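Local coordinates for ADP compounds hydrolase NudE (Escherichia coli, PDB 1VHZ), which hydrolyses ADP-ribose, NADH and the dinucleotides Ap3A and Ap2A as a magnesium-dependent homodimeric enzyme of the Nudix family, at residues Leu98-Leu112 and Asn127-Gly141. Sequence-based numbering, arbitrary orientation.
Sequences LKEEVGFGANDLTFL and NIVVAQDLYPESLEG
The Tyr135 ring lies flat over Gly105, whose CA makes a CH-pi contact 3.9 Å from the ring centroid, while Glu137 OE2 sits at the ring edge, in plane. A chi1 of 57°, which sets CG between the backbone N and the carbonyl carbon, swings the ring across the neighbouring strand onto this glycine, where there is no side chain to obstruct it. The Phe104 ring takes Leu134 CD1 over one face, offset toward the rim, and has the Tyr135 carbonyl group at its edge. Between the rings, on opposite faces of the strand pair, Gly105 and Tyr135 exchange two backbone hydrogen bonds, and Glu137 N reaches Gly103 O at 2.9 Å in an almost straight bond (176°).

Both strands turn a corner together at Asn107 and Asp133. Asn107 N bonds to Asp133 O, and Asn107 ND2 meets Asp133 OD2 at 3.1 Å from above the carboxylate plane, a second tie across the bend. Past it, paired backbone bonds join Asp108 to Gln132 and Thr110 to Val130, and Leu109 CD2 leans on Ala131 CB (3.6 Å); before it Ala106 CB touches Leu134 CD2 (3.5 Å), and Leu98 CD1 approaches Ala131 and Leu134.

At the helix end, the extended Lys99 chain runs beside Leu139 and forms a long, weak salt bridge from NZ to Glu137 OE1 (3.5 Å). One water links Glu100 O to Gly141 N. The contact is thus a bent antiparallel hairpin continuing from the Nudix box helix of the Nudix fold, the helix whose Glu97 and Glu101 probably bind the divalent metal, as in relatives.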
# COMPACT_ATOMS: atom_id res chain seq x y z
N LEU A 98 -2.68 20.61 2.44
CA LEU A 98 -2.28 21.28 1.20
C LEU A 98 -1.58 22.62 1.55
O LEU A 98 -0.56 22.93 0.96
CB LEU A 98 -3.45 21.62 0.32
CG LEU A 98 -3.85 20.99 -0.98
CD1 LEU A 98 -4.67 22.01 -1.81
CD2 LEU A 98 -2.70 20.46 -1.82
N LYS A 99 -2.22 23.42 2.40
CA LYS A 99 -1.73 24.72 2.79
C LYS A 99 -0.32 24.61 3.38
O LYS A 99 0.54 25.40 2.99
CB LYS A 99 -2.64 25.42 3.81
CG LYS A 99 -3.99 25.83 3.29
CD LYS A 99 -4.88 26.39 4.42
CE LYS A 99 -6.28 26.64 3.82
NZ LYS A 99 -7.27 26.85 4.91
N GLU A 100 -0.12 23.63 4.26
CA GLU A 100 1.16 23.40 4.88
C GLU A 100 2.22 22.90 3.90
O GLU A 100 3.38 23.29 3.97
CB GLU A 100 1.06 22.33 5.99
CG GLU A 100 0.37 22.76 7.27
CD GLU A 100 0.11 21.63 8.24
OE1 GLU A 100 -0.68 21.84 9.19
OE2 GLU A 100 0.66 20.50 8.07
N GLU A 101 1.83 22.04 2.96
CA GLU A 101 2.86 21.48 2.08
C GLU A 101 3.10 22.17 0.77
O GLU A 101 4.24 22.25 0.29
CB GLU A 101 2.52 19.99 1.83
CG GLU A 101 2.55 19.19 3.14
CD GLU A 101 2.54 17.70 2.91
OE1 GLU A 101 2.69 17.24 1.75
OE2 GLU A 101 2.38 16.95 3.90
N VAL A 102 2.06 22.76 0.21
CA VAL A 102 2.18 23.38 -1.12
C VAL A 102 1.79 24.81 -1.19
O VAL A 102 1.87 25.42 -2.26
CB VAL A 102 1.38 22.39 -2.01
CG1 VAL A 102 0.39 22.98 -2.94
CG2 VAL A 102 2.40 21.47 -2.70
N GLY A 103 1.35 25.44 -0.09
CA GLY A 103 0.98 26.83 -0.11
C GLY A 103 -0.34 27.18 -0.75
O GLY A 103 -0.59 28.35 -1.05
N PHE A 104 -1.27 26.24 -0.89
CA PHE A 104 -2.57 26.53 -1.45
C PHE A 104 -3.66 25.86 -0.57
O PHE A 104 -3.41 24.87 0.07
CB PHE A 104 -2.79 25.95 -2.83
CG PHE A 104 -2.06 26.46 -4.02
CD1 PHE A 104 -2.39 27.68 -4.60
CD2 PHE A 104 -1.07 25.69 -4.62
CE1 PHE A 104 -1.73 28.14 -5.72
CE2 PHE A 104 -0.41 26.15 -5.75
CZ PHE A 104 -0.74 27.37 -6.30
N GLY A 105 -4.83 26.45 -0.63
CA GLY A 105 -6.03 25.88 0.02
C GLY A 105 -6.88 25.48 -1.20
O GLY A 105 -6.47 25.84 -2.32
N ALA A 106 -7.99 24.79 -1.04
CA ALA A 106 -8.79 24.44 -2.22
C ALA A 106 -10.26 24.72 -1.94
O ALA A 106 -10.70 24.38 -0.84
CB ALA A 106 -8.60 22.97 -2.57
N ASN A 107 -11.00 25.30 -2.87
CA ASN A 107 -12.43 25.53 -2.61
C ASN A 107 -13.23 24.29 -2.96
O ASN A 107 -14.39 24.19 -2.58
CB ASN A 107 -12.98 26.72 -3.41
CG ASN A 107 -12.36 28.03 -2.94
OD1 ASN A 107 -12.28 28.29 -1.75
ND2 ASN A 107 -11.90 28.84 -3.89
N ASP A 108 -12.63 23.36 -3.70
CA ASP A 108 -13.38 22.17 -4.11
C ASP A 108 -12.63 20.89 -3.78
O ASP A 108 -11.75 20.42 -4.50
CB ASP A 108 -13.72 22.32 -5.59
CG ASP A 108 -14.56 21.20 -6.16
OD1 ASP A 108 -14.72 21.10 -7.39
OD2 ASP A 108 -15.07 20.38 -5.38
N LEU A 109 -13.03 20.26 -2.67
CA LEU A 109 -12.41 19.04 -2.20
C LEU A 109 -13.34 17.85 -2.31
O LEU A 109 -14.51 17.93 -1.91
CB LEU A 109 -11.91 19.22 -0.76
CG LEU A 109 -10.77 20.22 -0.58
CD1 LEU A 109 -10.68 20.73 0.84
CD2 LEU A 109 -9.45 19.60 -1.01
N THR A 110 -12.87 16.77 -2.97
CA THR A 110 -13.73 15.60 -3.11
C THR A 110 -13.07 14.33 -2.59
O THR A 110 -11.92 14.00 -2.84
CB THR A 110 -14.53 15.44 -4.37
OG1 THR A 110 -14.49 14.16 -5.01
CG2 THR A 110 -14.40 16.52 -5.39
N PHE A 111 -13.82 13.70 -1.70
CA PHE A 111 -13.38 12.46 -1.04
C PHE A 111 -13.76 11.30 -1.96
O PHE A 111 -14.91 10.99 -2.24
CB PHE A 111 -13.94 12.37 0.36
CG PHE A 111 -13.83 11.03 1.00
CD1 PHE A 111 -14.97 10.38 1.48
CD2 PHE A 111 -12.59 10.38 1.08
CE1 PHE A 111 -14.87 9.13 2.06
CE2 PHE A 111 -12.51 9.12 1.66
CZ PHE A 111 -13.64 8.49 2.13
N LEU A 112 -12.73 10.67 -2.51
CA LEU A 112 -12.88 9.62 -3.50
C LEU A 112 -12.82 8.20 -3.01
O LEU A 112 -13.47 7.31 -3.55
CB LEU A 112 -11.67 9.83 -4.45
CG LEU A 112 -11.84 9.63 -5.93
CD1 LEU A 112 -13.09 10.32 -6.45
CD2 LEU A 112 -10.60 10.17 -6.67
N ASN A 127 -7.21 8.15 3.30
CA ASN A 127 -8.33 8.77 2.59
C ASN A 127 -7.78 9.58 1.42
O ASN A 127 -6.92 10.45 1.63
CB ASN A 127 -9.15 9.68 3.53
CG ASN A 127 -9.74 8.90 4.70
OD1 ASN A 127 -10.83 8.36 4.60
ND2 ASN A 127 -9.00 8.82 5.81
N ILE A 128 -8.26 9.27 0.22
CA ILE A 128 -7.83 9.98 -0.99
C ILE A 128 -8.76 11.12 -1.33
O ILE A 128 -9.98 10.96 -1.50
CB ILE A 128 -7.73 9.00 -2.18
CG1 ILE A 128 -6.68 7.92 -1.85
CG2 ILE A 128 -7.35 9.74 -3.45
CD1 ILE A 128 -6.74 6.71 -2.76
N VAL A 129 -8.23 12.33 -1.38
CA VAL A 129 -9.05 13.50 -1.69
C VAL A 129 -8.54 14.25 -2.91
O VAL A 129 -7.32 14.44 -3.02
CB VAL A 129 -9.04 14.47 -0.48
CG1 VAL A 129 -9.81 15.75 -0.79
CG2 VAL A 129 -9.58 13.84 0.78
N VAL A 130 -9.43 14.72 -3.78
CA VAL A 130 -9.01 15.51 -4.95
C VAL A 130 -9.28 16.99 -4.63
O VAL A 130 -10.36 17.30 -4.12
CB VAL A 130 -9.79 15.15 -6.22
CG1 VAL A 130 -9.30 15.97 -7.43
CG2 VAL A 130 -9.66 13.67 -6.51
N ALA A 131 -8.31 17.84 -4.85
CA ALA A 131 -8.39 19.26 -4.60
C ALA A 131 -8.37 20.10 -5.88
O ALA A 131 -7.45 19.95 -6.70
CB ALA A 131 -7.15 19.70 -3.81
N GLN A 132 -9.39 20.92 -6.08
CA GLN A 132 -9.48 21.80 -7.23
C GLN A 132 -9.89 23.20 -6.74
O GLN A 132 -10.39 23.36 -5.63
CB GLN A 132 -10.50 21.35 -8.26
CG GLN A 132 -10.43 19.89 -8.63
CD GLN A 132 -11.53 19.46 -9.58
OE1 GLN A 132 -11.37 19.59 -10.79
NE2 GLN A 132 -12.63 18.98 -9.04
N ASP A 133 -9.79 24.16 -7.65
CA ASP A 133 -10.12 25.55 -7.39
C ASP A 133 -9.29 26.04 -6.21
O ASP A 133 -9.78 26.37 -5.12
CB ASP A 133 -11.62 25.75 -7.17
CG ASP A 133 -11.95 27.25 -7.07
OD1 ASP A 133 -11.14 28.06 -7.56
OD2 ASP A 133 -12.98 27.59 -6.47
N LEU A 134 -7.98 26.04 -6.43
CA LEU A 134 -7.00 26.42 -5.43
C LEU A 134 -6.80 27.93 -5.31
O LEU A 134 -6.98 28.67 -6.27
CB LEU A 134 -5.64 25.81 -5.76
CG LEU A 134 -5.57 24.36 -6.19
CD1 LEU A 134 -4.12 23.87 -6.21
CD2 LEU A 134 -6.40 23.44 -5.30
N TYR A 135 -6.33 28.35 -4.14
CA TYR A 135 -6.05 29.75 -3.85
C TYR A 135 -4.83 29.75 -2.92
O TYR A 135 -4.68 28.80 -2.15
CB TYR A 135 -7.23 30.46 -3.20
CG TYR A 135 -7.69 29.79 -1.93
CD1 TYR A 135 -7.11 30.06 -0.70
CD2 TYR A 135 -8.70 28.83 -1.97
CE1 TYR A 135 -7.53 29.41 0.46
CE2 TYR A 135 -9.13 28.18 -0.83
CZ TYR A 135 -8.54 28.48 0.38
OH TYR A 135 -8.97 27.83 1.52
N PRO A 136 -3.97 30.74 -3.05
CA PRO A 136 -2.79 30.87 -2.24
C PRO A 136 -3.10 31.07 -0.76
O PRO A 136 -3.91 31.92 -0.38
CB PRO A 136 -2.05 32.09 -2.78
CG PRO A 136 -2.75 32.49 -4.03
CD PRO A 136 -4.12 31.87 -4.00
N GLU A 137 -2.47 30.28 0.09
CA GLU A 137 -2.63 30.36 1.53
C GLU A 137 -1.64 29.34 2.13
O GLU A 137 -1.72 28.15 1.84
CB GLU A 137 -4.01 30.11 2.10
CG GLU A 137 -4.02 30.20 3.62
CD GLU A 137 -5.37 30.00 4.26
OE1 GLU A 137 -5.42 29.73 5.49
OE2 GLU A 137 -6.42 30.11 3.60
N SER A 138 -0.77 29.86 2.97
CA SER A 138 0.27 29.04 3.56
C SER A 138 0.13 28.85 5.04
O SER A 138 -0.42 29.69 5.75
CB SER A 138 1.61 29.72 3.19
OG SER A 138 2.69 29.01 3.71
N LEU A 139 0.52 27.68 5.51
CA LEU A 139 0.48 27.29 6.91
C LEU A 139 1.83 26.62 7.23
O LEU A 139 2.45 26.06 6.32
CB LEU A 139 -0.66 26.35 7.22
CG LEU A 139 -1.86 26.71 8.06
CD1 LEU A 139 -2.20 28.19 8.12
CD2 LEU A 139 -3.11 25.95 7.57
N GLU A 140 2.25 26.69 8.47
CA GLU A 140 3.50 26.12 8.93
C GLU A 140 3.38 24.61 9.15
O GLU A 140 2.62 24.16 9.99
CB GLU A 140 3.94 26.77 10.25
CG GLU A 140 5.21 27.59 10.16
CD GLU A 140 6.47 26.79 10.46
OE1 GLU A 140 7.56 27.22 10.03
OE2 GLU A 140 6.39 25.73 11.12
N GLY A 141 4.17 23.84 8.39
CA GLY A 141 4.13 22.39 8.56
C GLY A 141 5.33 21.95 9.39
O GLY A 141 6.05 22.80 9.90
O HOH W 1 3.33 26.45 3.06
O HOH W 2 5.14 24.44 5.67